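Local coordinates for putative ATP-grasp superfamily protein (PDB 3DF7), which is of unknown function but belongs to the ATP-grasp superfamily and, as its relatives do, probably binds ATP and metal ions, at residues V199-I204 and V276-V281; N169-L174 and N186-N191. All coordinates share one frame; numbering follows the deposited sequence.

Contact 1 (V199-I204 and V276-V281)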
# COMPACT_ATOMS: atom_id res chain seq x y z
N VAL A 199 9.91 8.74 -3.70
CA VAL A 199 10.92 8.80 -4.74
C VAL A 199 11.21 7.34 -5.08
O VAL A 199 11.58 6.55 -4.21
CB VAL A 199 12.20 9.51 -4.25
CG1 VAL A 199 13.24 9.54 -5.35
CG2 VAL A 199 11.86 10.93 -3.80
N VAL A 200 11.02 6.99 -6.35
CA VAL A 200 11.21 5.62 -6.83
C VAL A 200 12.22 5.57 -7.98
O VAL A 200 11.98 6.13 -9.05
CB VAL A 200 9.87 5.04 -7.35
CG1 VAL A 200 10.04 3.59 -7.76
CG2 VAL A 200 8.79 5.17 -6.27
N PRO A 201 13.38 4.90 -7.79
CA PRO A 201 13.79 4.20 -6.57
C PRO A 201 14.38 5.15 -5.53
O PRO A 201 14.69 6.30 -5.84
CB PRO A 201 14.82 3.20 -7.08
CG PRO A 201 15.50 3.99 -8.16
CD PRO A 201 14.33 4.64 -8.88
N ALA A 202 14.53 4.66 -4.31
CA ALA A 202 15.06 5.48 -3.22
C ALA A 202 16.48 5.97 -3.49
O ALA A 202 17.28 5.30 -4.14
CB ALA A 202 15.04 4.68 -1.92
N ARG A 203 16.77 7.17 -3.00
CA ARG A 203 18.09 7.76 -3.15
C ARG A 203 18.90 7.34 -1.93
O ARG A 203 19.12 8.13 -1.01
CB ARG A 203 17.96 9.29 -3.24
CG ARG A 203 17.16 9.75 -4.45
CD ARG A 203 16.80 11.24 -4.39
NE ARG A 203 15.88 11.53 -3.30
CZ ARG A 203 15.36 12.73 -3.06
NH1 ARG A 203 15.68 13.76 -3.84
NH2 ARG A 203 14.53 12.91 -2.04
N ILE A 204 19.31 6.08 -1.92
CA ILE A 204 20.08 5.52 -0.81
C ILE A 204 21.25 4.70 -1.34
O ILE A 204 21.27 4.30 -2.50
CB ILE A 204 19.20 4.60 0.07
CG1 ILE A 204 18.56 3.52 -0.81
CG2 ILE A 204 18.15 5.42 0.80
CD1 ILE A 204 17.74 2.49 -0.05
N VAL A 276 15.74 2.10 -15.60
CA VAL A 276 15.64 2.77 -14.31
C VAL A 276 15.67 4.26 -14.58
O VAL A 276 16.68 4.80 -15.04
CB VAL A 276 16.79 2.38 -13.37
CG1 VAL A 276 16.66 3.12 -12.04
CG2 VAL A 276 16.78 0.87 -13.13
N ARG A 277 14.55 4.91 -14.31
CA ARG A 277 14.39 6.35 -14.51
C ARG A 277 13.70 6.86 -13.25
O ARG A 277 12.48 6.81 -13.14
CB ARG A 277 13.51 6.60 -15.74
CG ARG A 277 13.38 8.06 -16.18
CD ARG A 277 12.36 8.14 -17.31
NE ARG A 277 12.65 7.14 -18.34
CZ ARG A 277 11.74 6.59 -19.13
NH1 ARG A 277 10.46 6.93 -19.01
NH2 ARG A 277 12.10 5.68 -20.03
N ARG A 278 14.50 7.33 -12.30
CA ARG A 278 13.96 7.80 -11.02
C ARG A 278 12.80 8.78 -11.15
O ARG A 278 12.88 9.80 -11.85
CB ARG A 278 15.08 8.41 -10.17
CG ARG A 278 14.61 8.88 -8.80
CD ARG A 278 15.79 9.24 -7.89
NE ARG A 278 16.40 8.05 -7.30
CZ ARG A 278 17.64 7.63 -7.54
NH1 ARG A 278 18.42 8.31 -8.37
NH2 ARG A 278 18.11 6.55 -6.94
N GLN A 279 11.73 8.47 -10.44
CA GLN A 279 10.52 9.28 -10.45
C GLN A 279 10.19 9.83 -9.07
O GLN A 279 10.58 9.26 -8.05
CB GLN A 279 9.32 8.43 -10.88
CG GLN A 279 9.46 7.80 -12.25
CD GLN A 279 9.50 8.83 -13.33
OE1 GLN A 279 10.46 8.91 -14.11
NE2 GLN A 279 8.47 9.65 -13.39
N MSE A 280 9.49 10.96 -9.04
CA MSE A 280 9.03 11.51 -7.78
C MSE A 280 7.51 11.52 -7.86
O MSE A 280 6.93 12.09 -8.79
CB MSE A 280 9.51 12.95 -7.53
CG MSE A 280 8.85 13.56 -6.29
SE MSE A 280 9.44 15.33 -5.77
CE MSE A 280 10.95 14.83 -4.66
N VAL A 281 6.86 10.88 -6.89
CA VAL A 281 5.41 10.87 -6.84
C VAL A 281 5.08 11.88 -5.75
O VAL A 281 5.69 11.86 -4.69
CB VAL A 281 4.85 9.48 -6.43
CG1 VAL A 281 3.32 9.53 -6.34
CG2 VAL A 281 5.27 8.42 -7.44
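Arg278 lays its side chain across the turn that follows strand 194-200, its CD against CG1 of Val199 at 3.6 Å and the CG of Arg203 over one face of its guanidinium. That CG stands 3.4 Å above the plane, offset toward the rim, and the two arginine chains meet at about a right angle. In the plane of the guanidinium, at its edge, lies the carbonyl oxygen of Pro201: NE of Arg278 donates to Pro201 O over 2.8 Å, a nearly straight bond at 167°. NH2 of Arg278 reaches Ala202 O at 3.2 Å on a more bent path, from above that carbonyl's plane, so two consecutive carbonyls fix the rotation of the group. CG of Arg278 leaves anti to the backbone N (chi1 -178°), and a bend at chi3 swings the guanidinium onto the loop. The peptide bond before Pro201 is cis, and the proline ring tucks its CD near Arg278 CA and its CG 4.1 Å from Val276 CG1. The strands themselves pair antiparallel: Val200 N donates to Gln279 O and Gln279 N to Val200 O, the latter at 2.7 Å. Beside this hydrogen-bonded pair, Val199 and Met280 form a non-hydrogen-bonded one, where Val199 CG2 meets CE of the selenomethionine at 4.1 Å. The outer ends of both arginines have acidic partners: Arg278 NH1 forms a salt bridge with Asp305, and Arg203 NH2 one with Glu187. The contact joins strands 194-200 and 279-285 within the large antiparallel sheet, between strands 180-191 and 297-303; helix 256-260 covers the face bearing Val200 and Gln279, while Leu304 packs on Val199, Arg203 and Arg278.

Contact 2 (N169-L174 and N186-N191)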
# COMPACT_ATOMS: atom_id res chain seq x y z
N ASN A 169 13.18 7.67 5.86
CA ASN A 169 11.89 7.00 5.79
C ASN A 169 11.76 6.30 4.45
O ASN A 169 11.87 6.93 3.40
CB ASN A 169 10.74 7.99 5.98
CG ASN A 169 10.55 8.39 7.43
OD1 ASN A 169 11.45 8.95 8.05
ND2 ASN A 169 9.39 8.08 7.99
N LEU A 170 11.53 4.99 4.48
CA LEU A 170 11.45 4.20 3.27
C LEU A 170 10.31 3.19 3.29
O LEU A 170 9.62 3.02 4.30
CB LEU A 170 12.75 3.43 3.08
CG LEU A 170 14.05 4.23 3.15
CD1 LEU A 170 15.22 3.29 3.40
CD2 LEU A 170 14.23 5.00 1.85
N SER A 171 10.12 2.52 2.16
CA SER A 171 9.13 1.47 2.04
C SER A 171 9.70 0.49 1.02
O SER A 171 10.41 0.89 0.09
CB SER A 171 7.77 2.02 1.57
OG SER A 171 7.77 2.38 0.20
N VAL A 172 9.43 -0.79 1.22
CA VAL A 172 9.92 -1.82 0.32
C VAL A 172 8.73 -2.54 -0.29
O VAL A 172 7.83 -3.00 0.43
CB VAL A 172 10.79 -2.85 1.06
CG1 VAL A 172 11.30 -3.92 0.09
CG2 VAL A 172 11.97 -2.15 1.73
N SER A 173 8.71 -2.60 -1.62
CA SER A 173 7.64 -3.26 -2.35
C SER A 173 8.10 -4.69 -2.61
O SER A 173 9.11 -4.92 -3.28
CB SER A 173 7.38 -2.55 -3.68
OG SER A 173 7.02 -1.20 -3.48
N LEU A 174 7.35 -5.65 -2.07
CA LEU A 174 7.69 -7.05 -2.22
C LEU A 174 6.61 -7.87 -2.91
O LEU A 174 5.42 -7.55 -2.84
CB LEU A 174 7.96 -7.66 -0.84
CG LEU A 174 9.04 -7.03 0.05
CD1 LEU A 174 8.95 -7.61 1.45
CD2 LEU A 174 10.41 -7.28 -0.54
N ASN A 186 11.54 2.21 -2.07
CA ASN A 186 11.12 3.58 -2.26
C ASN A 186 11.41 4.49 -1.09
O ASN A 186 11.44 4.07 0.06
CB ASN A 186 9.61 3.61 -2.54
CG ASN A 186 9.12 2.32 -3.16
OD1 ASN A 186 8.45 1.51 -2.49
ND2 ASN A 186 9.45 2.10 -4.42
N GLU A 187 11.63 5.76 -1.40
CA GLU A 187 11.91 6.76 -0.38
C GLU A 187 10.60 7.48 -0.10
O GLU A 187 9.87 7.83 -1.02
CB GLU A 187 12.95 7.73 -0.93
CG GLU A 187 13.43 8.78 0.05
CD GLU A 187 14.40 9.73 -0.60
OE1 GLU A 187 15.01 9.36 -1.63
OE2 GLU A 187 14.57 10.85 -0.07
N GLN A 188 10.29 7.69 1.18
CA GLN A 188 9.06 8.38 1.53
C GLN A 188 9.37 9.79 2.01
O GLN A 188 10.32 10.01 2.77
CB GLN A 188 8.31 7.62 2.62
CG GLN A 188 7.93 6.18 2.27
CD GLN A 188 7.01 6.06 1.07
OE1 GLN A 188 6.06 6.84 0.92
NE2 GLN A 188 7.26 5.08 0.21
N ILE A 189 8.59 10.76 1.55
CA ILE A 189 8.78 12.14 1.96
C ILE A 189 7.61 12.47 2.88
O ILE A 189 6.45 12.50 2.46
CB ILE A 189 8.80 13.09 0.75
CG1 ILE A 189 10.02 12.76 -0.12
CG2 ILE A 189 8.85 14.54 1.21
CD1 ILE A 189 10.09 13.52 -1.43
N ILE A 190 7.91 12.70 4.15
CA ILE A 190 6.88 12.97 5.14
C ILE A 190 6.80 14.40 5.63
O ILE A 190 7.82 15.05 5.87
CB ILE A 190 7.04 12.02 6.35
CG1 ILE A 190 7.01 10.57 5.86
CG2 ILE A 190 5.94 12.28 7.37
CD1 ILE A 190 7.13 9.54 6.95
N ASN A 191 5.57 14.88 5.78
CA ASN A 191 5.30 16.23 6.26
C ASN A 191 4.20 16.13 7.31
O ASN A 191 3.09 15.67 7.02
CB ASN A 191 4.83 17.12 5.10
CG ASN A 191 4.71 18.58 5.49
OD1 ASN A 191 3.96 18.93 6.40
ND2 ASN A 191 5.44 19.44 4.79
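Asn186 starts the contact opposite Ser171 in an antiparallel hydrogen-bonded pair: Asn186 N donates to Ser171 O at 2.8 Å, and Ser171 N returns a bond to Asn186 O at 2.9 Å. The Asn186 side chain lies beside the hydroxyls of Ser171 and Ser173, and the latter is hydrogen-bonded to Tyr229. Glu187 faces Leu170 in the neighbouring non-hydrogen-bonded pair, with Leu170 CD2 3.7 Å from Glu187 CA; the Glu187 carboxylate is held in a salt bridge with Arg203. Gln188 N then donates to Asn169 O at 2.8 Å, straight at the hydrogen (171°). With CG anti to its carbonyl carbon (chi1 -58°) and the chain bent again at chi2, the Gln188 side chain reaches across to strand 168-176 over the Leu170 carbonyl carbon and places NE2 2.7 Å from Ser171 OG, a weak hydrogen bond strongly bent at 119°. The same nitrogen lies 3.4 Å from Ser171 CB. A leucine in place of Gln188 would remove this amide donor and is likely to leave Ser171 OG without that bond and its hydroxyl more at liberty to turn. The two faces of this beta hairpin differ in chemistry: Ser171, Ser173, Asn186 and Gln188 form a polar face, while the opposite one mixes Leu170, packed on Val212 of helix 206-220, with the Glu187 carboxylate. The three backbone bonds do most of the joining of the strands, and the weak bond from Gln188 to the Ser171 hydroxyl adds little to them.

Overall arrangement
Contacts 1 and 2 belong to the same large antiparallel sheet, their centres 10 Å apart. Strand 180-191 from contact 2 and strand 194-200 from contact 1 follow each other in the chain and lie side by side; with the two contacts' own pairings, the order across the sheet is 168-176, 180-191, 194-200, 279-285. Glu187 is the main junction: its backbone O is 2.8 Å from Val199 N, a probable hydrogen bond, and its OE2 forms a 2.8 Å salt bridge with Arg203 NH2. Apolar packing adds Met280 CE against Ile189 CD1 at 3.6 Å. Contact 2 closes a local hairpin, whereas contact 1 brings in a strand from much later in the chain.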